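Local coordinates for protein flavodoxin (Aquifex aeolicus, PDB 2ARK) that probably serves as a low-potential electron donor to redox enzymes, carrying its electrons on an FMN cofactor, at residues 23-28 with 155-160; 87-92 with 118-123; 95-100 with 140-145. All blocks are in the same frame, centred on the assembly; numbering follows the deposited sequence.

Contact 1 of 3, residues 23-28 with 155-160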
loop_
_atom_site.group_PDB
_atom_site.type_symbol
_atom_site.label_atom_id
_atom_site.label_comp_id
_atom_site.label_asym_id
_atom_site.label_seq_id
_atom_site.Cartn_x
_atom_site.Cartn_y
_atom_site.Cartn_z
ATOM N N GLU A 23 13.151 -15.717 -15.891
ATOM C CA GLU A 23 13.945 -16.880 -16.247
ATOM C C GLU A 23 14.822 -17.269 -15.064
ATOM O O GLU A 23 15.035 -18.458 -14.812
ATOM C CB GLU A 23 14.796 -16.592 -17.476
ATOM C CG GLU A 23 14.049 -16.621 -18.777
ATOM C CD GLU A 23 14.848 -16.006 -19.927
ATOM O OE1 GLU A 23 15.876 -15.342 -19.679
ATOM O OE2 GLU A 23 14.454 -16.180 -21.099
ATOM N N LEU A 24 15.316 -16.260 -14.345
ATOM C CA LEU A 24 16.157 -16.444 -13.171
ATOM C C LEU A 24 15.369 -16.933 -11.969
ATOM O O LEU A 24 15.865 -17.772 -11.208
ATOM C CB LEU A 24 16.892 -15.154 -12.832
ATOM C CG LEU A 24 18.050 -14.838 -13.796
ATOM C CD1 LEU A 24 18.418 -13.347 -13.758
ATOM C CD2 LEU A 24 19.266 -15.743 -13.565
ATOM N N VAL A 25 14.142 -16.429 -11.814
ATOM C CA VAL A 25 13.216 -16.949 -10.795
ATOM C C VAL A 25 12.964 -18.459 -11.025
ATOM O O VAL A 25 13.027 -19.271 -10.091
ATOM C CB VAL A 25 11.865 -16.147 -10.755
ATOM C CG1 VAL A 25 10.868 -16.789 -9.781
ATOM C CG2 VAL A 25 12.106 -14.711 -10.381
ATOM N N ALA A 26 12.722 -18.807 -12.287
ATOM C CA ALA A 26 12.377 -20.158 -12.700
ATOM C C ALA A 26 13.546 -21.105 -12.480
ATOM O O ALA A 26 13.350 -22.248 -12.038
ATOM C CB ALA A 26 11.982 -20.160 -14.148
ATOM N N GLU A 27 14.751 -20.633 -12.821
ATOM C CA GLU A 27 15.984 -21.319 -12.491
ATOM C C GLU A 27 16.151 -21.451 -10.969
ATOM O O GLU A 27 16.544 -22.494 -10.480
ATOM C CB GLU A 27 17.166 -20.580 -13.099
ATOM C CG GLU A 27 18.507 -21.210 -12.797
ATOM C CD GLU A 27 19.667 -20.257 -13.009
ATOM O OE1 GLU A 27 20.606 -20.260 -12.180
ATOM O OE2 GLU A 27 19.635 -19.503 -14.000
ATOM N N GLY A 28 15.850 -20.385 -10.226
ATOM C CA GLY A 28 15.821 -20.443 -8.763
ATOM C C GLY A 28 14.998 -21.622 -8.240
ATOM O O GLY A 28 15.486 -22.377 -7.404
ATOM N N ARG A 155 16.900 -15.436 -8.552
ATOM C CA ARG A 155 17.034 -16.815 -8.191
ATOM C C ARG A 155 16.488 -17.114 -6.795
ATOM O O ARG A 155 15.747 -18.089 -6.616
ATOM C CB ARG A 155 18.491 -17.211 -8.287
ATOM C CG ARG A 155 19.072 -17.233 -9.683
ATOM C CD ARG A 155 20.413 -18.016 -9.671
ATOM N NE ARG A 155 21.181 -17.739 -10.883
ATOM C CZ ARG A 155 22.173 -16.850 -10.969
ATOM N NH1 ARG A 155 22.561 -16.167 -9.891
ATOM N NH2 ARG A 155 22.795 -16.655 -12.137
ATOM N N ARG A 156 16.832 -16.284 -5.815
ATOM C CA ARG A 156 16.401 -16.538 -4.437
ATOM C C ARG A 156 14.875 -16.591 -4.258
ATOM O O ARG A 156 14.360 -17.436 -3.494
ATOM C CB ARG A 156 17.004 -15.533 -3.448
ATOM C CG ARG A 156 16.775 -15.932 -1.985
ATOM C CD ARG A 156 17.475 -17.291 -1.679
ATOM N NE ARG A 156 18.809 -17.276 -2.262
ATOM C CZ ARG A 156 19.894 -16.830 -1.644
ATOM N NH1 ARG A 156 21.044 -16.831 -2.281
ATOM N NH2 ARG A 156 19.839 -16.407 -0.394
ATOM N N LEU A 157 14.169 -15.687 -4.945
ATOM C CA LEU A 157 12.718 -15.703 -4.956
ATOM C C LEU A 157 12.137 -17.062 -5.331
ATOM O O LEU A 157 11.312 -17.598 -4.606
ATOM C CB LEU A 157 12.169 -14.618 -5.877
ATOM C CG LEU A 157 10.639 -14.442 -5.693
ATOM C CD1 LEU A 157 10.239 -13.750 -4.320
ATOM C CD2 LEU A 157 10.054 -13.742 -6.874
ATOM N N GLY A 158 12.576 -17.613 -6.470
ATOM C CA GLY A 158 12.091 -18.899 -6.953
ATOM C C GLY A 158 12.463 -20.035 -6.024
ATOM O O GLY A 158 11.661 -20.957 -5.821
ATOM N N ARG A 159 13.684 -19.962 -5.485
ATOM C CA ARG A 159 14.220 -20.867 -4.454
ATOM C C ARG A 159 13.311 -20.926 -3.223
ATOM O O ARG A 159 12.935 -22.009 -2.780
ATOM C CB ARG A 159 15.583 -20.349 -3.982
ATOM C CG ARG A 159 16.644 -21.356 -3.630
ATOM C CD ARG A 159 16.205 -22.609 -2.891
ATOM N NE ARG A 159 16.751 -23.756 -3.594
ATOM C CZ ARG A 159 17.697 -24.592 -3.179
ATOM N NH1 ARG A 159 18.233 -24.538 -1.974
ATOM N NH2 ARG A 159 18.073 -25.536 -4.001
ATOM N N ARG A 160 13.012 -19.757 -2.656
ATOM C CA ARG A 160 12.166 -19.680 -1.479
ATOM C C ARG A 160 10.734 -20.112 -1.794
ATOM O O ARG A 160 10.090 -20.773 -0.983
ATOM C CB ARG A 160 12.238 -18.290 -0.834
ATOM C CG ARG A 160 11.656 -18.196 0.598
ATOM C CD ARG A 160 12.286 -19.128 1.655
ATOM N NE ARG A 160 13.734 -19.316 1.496
ATOM C CZ ARG A 160 14.673 -18.407 1.803
ATOM N NH1 ARG A 160 14.343 -17.218 2.305
ATOM N NH2 ARG A 160 15.954 -18.698 1.603
HETATM O O HOH W 1 22.018 -18.089 -14.493
#
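Helix segments 23-28 and 155-160 touch through Gly28 and Gly158, and their axes come within 6.3 Å at a signed crossing angle of -41°. The close approach is consistent with glycine at both positions. A CB on Gly28 would collide with Arg155 O, and one on Gly158 would collide with Val25 O. Instead the backbones meet directly. Gly158 CA lies 3.3 Å from Val25 O in an almost straight CA-H...O contact. Gly28 CA and Arg155 O make a second one, and Arg155 CA and Leu24 O a third.

The side chains close the two flanks. Toward the sheet, Val25 CG1 rests on the CA of Gly158, and Val25 CG2 meets Leu157 CD2 at 4.2 Å. On the outer flank Glu27 and Arg155 run side by side, pointing the same way. Their salt bridge joins Arg155 NE to Glu27 OE1 at 2.9 Å. It is bent, with 136° at the hydrogen, and NE approaches from above the carboxylate plane. The two flat groups are turned 46° apart. Glu27 reaches its partner because CG is anti to the backbone N and the chain stays extended. A water completes the link by donating to Glu27 OE2 and accepting from Arg155 NH2. The CD2 methyl of Leu24 lies 3.9 Å from Arg155 NE and packs against the guanidinium obliquely.

Glu152 holds Arg155 NH1 in a further salt bridge, so two acidic residues share this arginine. Leu24 also packs on Pro145, Lys151 and Cys154. Helices 17-30 and 148-168 thus lie together on one face of the flavodoxin sheet, where Val25 and Leu157 both touch Phe94 of strand 90-97.

Contact 2 of 3, residues 87-92 with 118-123; sequences DGKIAC and FGFLVF
The beta-alpha-beta unit formed by strand 90-97, helix 104-117 and strand 121-128 closes here, where Ile90 pairs with Leu121 and Ala91 with Val122 in parallel register. Leu121 N gives a hydrogen bond of 2.8 Å to Lys89 O, and Ala91 N returns one of 3.0 Å to Leu121 O. A weak bond from Phe123 N to Ala91 O follows. Ahead of the strands, Gly88 N binds Gly119 O at 2.9 Å. Gly88 and Gly119 both have positive phi, and a CB on Gly119 would run into Asp87 OD2. One water donates to both Asp87 OD1 and Phe118 O, while Asp87 OD2 bonds Thr126 of the second subunit.

The Phe120 ring is held between two neighbours. Lys89 CB sits over one face, 3.9 Å from the ring centroid, and Phe118 CB lies over the opposite face. The lysine runs alongside the ring and carries NZ on to Ala53 O. Ala91 CB approaches Phe120 CD2 obliquely at 4.0 Å.

CG of Phe123 stands between its backbone N and carbonyl carbon (chi1 69°), which brings the ring back to Cys92. There Cys92 CB lies over the ring face, 3.9 Å from the centroid. Cys92 SG makes an oblique sulfur-aromatic contact. The CG2 methyl of Ile90 meets Phe123 CE1 at 3.6 Å, the two side chains crossing at about a right angle.

Helix 104-117 packs on Ala91, Phe120 and Val122, and helix 148-168 on Cys92 and Phe123. Helices on both faces of a parallel sheet are characteristic of the three-layer alpha/beta/alpha sandwich of the flavodoxin-like fold.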
loop_
_atom_site.group_PDB
_atom_site.type_symbol
_atom_site.label_atom_id
_atom_site.label_comp_id
_atom_site.label_asym_id
_atom_site.label_seq_id
_atom_site.Cartn_x
_atom_site.Cartn_y
_atom_site.Cartn_z
ATOM N N ASP A 87 -8.245 -20.874 -3.117
ATOM C CA ASP A 87 -7.587 -20.342 -1.922
ATOM C C ASP A 87 -6.442 -21.217 -1.458
ATOM O O ASP A 87 -6.497 -22.433 -1.602
ATOM C CB ASP A 87 -8.576 -20.232 -0.771
ATOM C CG ASP A 87 -9.727 -19.267 -1.052
ATOM O OD1 ASP A 87 -10.453 -19.456 -2.052
ATOM O OD2 ASP A 87 -9.911 -18.333 -0.246
ATOM N N GLY A 88 -5.407 -20.592 -0.896
ATOM C CA GLY A 88 -4.317 -21.344 -0.275
ATOM C C GLY A 88 -3.192 -21.763 -1.210
ATOM O O GLY A 88 -2.336 -22.560 -0.829
ATOM N N LYS A 89 -3.193 -21.248 -2.440
ATOM C CA LYS A 89 -1.996 -21.319 -3.267
ATOM C C LYS A 89 -1.010 -20.371 -2.643
ATOM O O LYS A 89 -1.419 -19.452 -1.930
ATOM C CB LYS A 89 -2.265 -20.968 -4.736
ATOM C CG LYS A 89 -2.833 -22.130 -5.499
ATOM C CD LYS A 89 -3.245 -21.765 -6.905
ATOM C CE LYS A 89 -4.320 -22.738 -7.371
ATOM N NZ LYS A 89 -3.838 -24.138 -7.337
ATOM N N ILE A 90 0.276 -20.623 -2.880
ATOM C CA ILE A 90 1.365 -19.822 -2.345
ATOM C C ILE A 90 1.920 -18.995 -3.495
ATOM O O ILE A 90 2.143 -19.535 -4.586
ATOM C CB ILE A 90 2.460 -20.725 -1.717
ATOM C CG1 ILE A 90 1.869 -21.494 -0.525
ATOM C CG2 ILE A 90 3.664 -19.905 -1.280
ATOM C CD1 ILE A 90 2.704 -22.624 -0.013
ATOM N N ALA A 91 2.101 -17.687 -3.268
ATOM C CA ALA A 91 2.521 -16.757 -4.325
ATOM C C ALA A 91 3.448 -15.662 -3.821
ATOM O O ALA A 91 3.457 -15.344 -2.637
ATOM C CB ALA A 91 1.312 -16.134 -5.012
ATOM N N CYS A 92 4.248 -15.121 -4.744
ATOM C CA CYS A 92 5.113 -13.942 -4.546
ATOM C C CYS A 92 5.144 -13.136 -5.858
ATOM O O CYS A 92 4.471 -13.517 -6.822
ATOM C CB CYS A 92 6.511 -14.387 -4.157
ATOM S SG CYS A 92 7.263 -15.534 -5.365
ATOM N N PHE A 118 -7.280 -13.387 -4.100
ATOM C CA PHE A 118 -7.687 -14.741 -4.456
ATOM C C PHE A 118 -7.521 -15.733 -3.306
ATOM O O PHE A 118 -7.657 -16.938 -3.512
ATOM C CB PHE A 118 -6.896 -15.236 -5.672
ATOM C CG PHE A 118 -7.454 -14.781 -6.996
ATOM C CD1 PHE A 118 -7.090 -13.548 -7.539
ATOM C CD2 PHE A 118 -8.332 -15.600 -7.706
ATOM C CE1 PHE A 118 -7.586 -13.125 -8.774
ATOM C CE2 PHE A 118 -8.854 -15.197 -8.943
ATOM C CZ PHE A 118 -8.462 -13.947 -9.482
ATOM N N GLY A 119 -7.209 -15.233 -2.114
ATOM C CA GLY A 119 -7.091 -16.051 -0.957
ATOM C C GLY A 119 -5.785 -16.810 -0.890
ATOM O O GLY A 119 -5.666 -17.770 -0.109
ATOM N N PHE A 120 -4.808 -16.394 -1.702
ATOM C CA PHE A 120 -3.465 -16.981 -1.673
ATOM C C PHE A 120 -2.699 -16.553 -0.418
ATOM O O PHE A 120 -2.964 -15.503 0.168
ATOM C CB PHE A 120 -2.654 -16.572 -2.911
ATOM C CG PHE A 120 -3.250 -17.009 -4.227
ATOM C CD1 PHE A 120 -4.319 -17.910 -4.282
ATOM C CD2 PHE A 120 -2.694 -16.553 -5.415
ATOM C CE1 PHE A 120 -4.834 -18.338 -5.489
ATOM C CE2 PHE A 120 -3.180 -16.966 -6.654
ATOM C CZ PHE A 120 -4.269 -17.861 -6.701
ATOM N N LEU A 121 -1.757 -17.397 -0.011
ATOM C CA LEU A 121 -0.784 -17.073 1.029
ATOM C C LEU A 121 0.406 -16.454 0.291
ATOM O O LEU A 121 1.014 -17.125 -0.568
ATOM C CB LEU A 121 -0.322 -18.338 1.755
ATOM C CG LEU A 121 -1.057 -19.151 2.832
ATOM C CD1 LEU A 121 -0.865 -18.511 4.186
ATOM C CD2 LEU A 121 -2.559 -19.408 2.561
ATOM N N VAL A 122 0.725 -15.188 0.598
ATOM C CA VAL A 122 1.817 -14.467 -0.066
ATOM C C VAL A 122 2.976 -14.105 0.865
ATOM O O VAL A 122 2.839 -14.028 2.087
ATOM C CB VAL A 122 1.296 -13.213 -0.817
ATOM C CG1 VAL A 122 0.073 -13.581 -1.703
ATOM C CG2 VAL A 122 0.923 -12.101 0.174
ATOM N N PHE A 123 4.134 -13.882 0.272
ATOM C CA PHE A 123 5.350 -13.684 1.050
ATOM C C PHE A 123 6.379 -12.865 0.217
ATOM O O PHE A 123 6.277 -12.763 -1.018
ATOM C CB PHE A 123 5.944 -15.066 1.440
ATOM C CG PHE A 123 6.483 -15.822 0.266
ATOM C CD1 PHE A 123 5.637 -16.574 -0.555
ATOM C CD2 PHE A 123 7.831 -15.744 -0.075
ATOM C CE1 PHE A 123 6.152 -17.269 -1.672
ATOM C CE2 PHE A 123 8.330 -16.425 -1.193
ATOM C CZ PHE A 123 7.486 -17.161 -1.991
HETATM O O HOH W 2 -9.988 -18.301 -4.400
#

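Contact 3 of 3, residues 95-100 with 140-145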
loop_
_atom_site.group_PDB
_atom_site.type_symbol
_atom_site.label_atom_id
_atom_site.label_comp_id
_atom_site.label_asym_id
_atom_site.label_seq_id
_atom_site.Cartn_x
_atom_site.Cartn_y
_atom_site.Cartn_z
ATOM N N SER A 95 9.485 -7.468 -10.068
ATOM C CA SER A 95 9.238 -6.308 -10.915
ATOM C C SER A 95 10.520 -5.558 -11.244
ATOM O O SER A 95 11.459 -5.477 -10.416
ATOM C CB SER A 95 8.254 -5.342 -10.221
ATOM O OG SER A 95 7.855 -4.268 -11.076
ATOM N N SER A 96 10.546 -5.015 -12.460
ATOM C CA SER A 96 11.665 -4.253 -12.965
ATOM C C SER A 96 11.080 -2.880 -13.211
ATOM O O SER A 96 9.972 -2.778 -13.748
ATOM C CB SER A 96 12.146 -4.866 -14.287
ATOM O OG SER A 96 13.199 -4.116 -14.868
ATOM N N SER A 97 11.802 -1.834 -12.811
ATOM C CA SER A 97 11.394 -0.436 -13.052
ATOM C C SER A 97 12.462 0.291 -13.831
ATOM O O SER A 97 13.495 -0.264 -14.106
ATOM C CB SER A 97 11.118 0.295 -11.730
ATOM O OG SER A 97 12.238 0.181 -10.860
ATOM N N GLY A 98 12.185 1.541 -14.192
ATOM C CA GLY A 98 13.106 2.385 -14.931
ATOM C C GLY A 98 14.260 2.812 -14.046
ATOM O O GLY A 98 15.364 3.059 -14.526
ATOM N N GLY A 99 14.017 2.858 -12.743
ATOM C CA GLY A 99 14.994 3.405 -11.821
ATOM C C GLY A 99 14.741 2.968 -10.399
ATOM O O GLY A 99 13.605 2.610 -10.051
ATOM N N TRP A 100 15.813 2.955 -9.595
ATOM C CA TRP A 100 15.704 2.866 -8.138
ATOM C C TRP A 100 14.975 4.093 -7.639
ATOM O O TRP A 100 15.270 5.232 -8.064
ATOM C CB TRP A 100 17.096 2.736 -7.484
ATOM C CG TRP A 100 17.749 1.524 -7.956
ATOM C CD1 TRP A 100 18.708 1.426 -8.934
ATOM C CD2 TRP A 100 17.423 0.183 -7.569
ATOM N NE1 TRP A 100 19.025 0.095 -9.151
ATOM C CE2 TRP A 100 18.249 -0.686 -8.327
ATOM C CE3 TRP A 100 16.526 -0.370 -6.639
ATOM C CZ2 TRP A 100 18.208 -2.085 -8.178
ATOM C CZ3 TRP A 100 16.483 -1.777 -6.495
ATOM C CH2 TRP A 100 17.325 -2.607 -7.259
ATOM N N VAL A 140 13.176 -7.209 -6.980
ATOM C CA VAL A 140 13.058 -5.929 -7.698
ATOM C C VAL A 140 14.443 -5.541 -8.284
ATOM O O VAL A 140 15.489 -5.824 -7.674
ATOM C CB VAL A 140 12.478 -4.776 -6.771
ATOM C CG1 VAL A 140 11.025 -5.087 -6.313
ATOM C CG2 VAL A 140 13.397 -4.521 -5.526
ATOM N N VAL A 141 14.436 -4.915 -9.462
ATOM C CA VAL A 141 15.639 -4.477 -10.153
ATOM C C VAL A 141 15.292 -3.206 -10.924
ATOM O O VAL A 141 14.131 -2.997 -11.294
ATOM C CB VAL A 141 16.181 -5.586 -11.158
ATOM C CG1 VAL A 141 17.385 -5.070 -11.907
ATOM C CG2 VAL A 141 16.575 -6.904 -10.416
ATOM N N ALA A 142 16.263 -2.330 -11.154
ATOM C CA ALA A 142 16.048 -1.285 -12.131
ATOM C C ALA A 142 16.670 -1.729 -13.464
ATOM O O ALA A 142 17.862 -2.081 -13.525
ATOM C CB ALA A 142 16.602 0.033 -11.658
ATOM N N GLY A 143 15.862 -1.751 -14.520
ATOM C CA GLY A 143 16.301 -2.280 -15.814
ATOM C C GLY A 143 16.498 -3.793 -15.827
ATOM O O GLY A 143 15.772 -4.537 -15.161
ATOM N N GLU A 144 17.496 -4.251 -16.583
ATOM C CA GLU A 144 17.801 -5.676 -16.676
ATOM C C GLU A 144 18.628 -6.189 -15.456
ATOM O O GLU A 144 19.523 -5.494 -14.976
ATOM C CB GLU A 144 18.511 -5.966 -18.009
ATOM C CG GLU A 144 19.025 -7.395 -18.161
ATOM C CD GLU A 144 19.905 -7.612 -19.390
ATOM O OE1 GLU A 144 20.395 -6.628 -20.007
ATOM O OE2 GLU A 144 20.103 -8.794 -19.750
ATOM N N PRO A 145 18.335 -7.417 -14.970
ATOM C CA PRO A 145 19.184 -7.964 -13.893
ATOM C C PRO A 145 20.573 -8.262 -14.435
ATOM O O PRO A 145 20.755 -9.253 -15.147
ATOM C CB PRO A 145 18.481 -9.277 -13.484
ATOM C CG PRO A 145 17.316 -9.466 -14.443
ATOM C CD PRO A 145 17.245 -8.334 -15.390
#
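At Val140, strand 139-142 runs parallel to strand 90-97, and Val140 pairs with Ser95, at the C-terminal end of the flavodoxin sheet strands. Its CA makes a CA-H...O contact with Ser95 O, and its CG2 methyl lies 4.2 Å from Trp100 CZ3. Val141 then bonds in both directions. Its N donates to Ser95 O, and its O accepts from Ser97 N at 3.0 Å.

Ala142 pairs with Ser97 and points its methyl at the tryptophan. Ala142 CB lies over the face of the indole, 3.7 Å from the centroid of the five-membered ring. The same methyl touches Trp100 NE1 at 3.5 Å. Trp100 CG stands anti to its own carbonyl carbon, and from there the ring folds back over the strand, with CH2 near Val140 O and Val141 CA. A serine in place of Trp100 would probably leave the Ala142 methyl without its aromatic cover and open a gap above Val140. Trp100 also meets Trp100 of the fourth subunit, with the ring planes at about 50°.

At Gly143 the chain turns off the strand with a positive phi. Gly143 N donates to Ser97 O at 2.8 Å. A phosphate ion, probably from the crystallisation liquor, lies about 4 Å from the side chain of Ser96. That side chain also fixes the turn: with Ser96 OG anti to the backbone N (chi1 177°), the hydroxyl donates to Gly143 O at 2.6 Å, tilted 31° from the carbonyl plane.

How the contacts relate
Contacts 2 and 3 use opposite ends of strand 90-97, so their centres lie about 24 Å apart. Contact 2 joins it to strand 121-128, and contact 3 to strand 139-142. Contact 1 is a helix pair lying on the sheet, with its centre about 17 Å from that of contact 2 and about 16 Å from that of contact 3. It touches both. Leu157 CG meets Cys92 SG at 3.6 Å, and Leu24 CD1 meets Pro145 CB at 4.1 Å. Along the chain contact 1 encloses the other two. Of the three, contact 3 has a phosphate beside it. Flavodoxins bind FMN at this end of the sheet, so the ion is consistent with the cofactor's phosphate pocket.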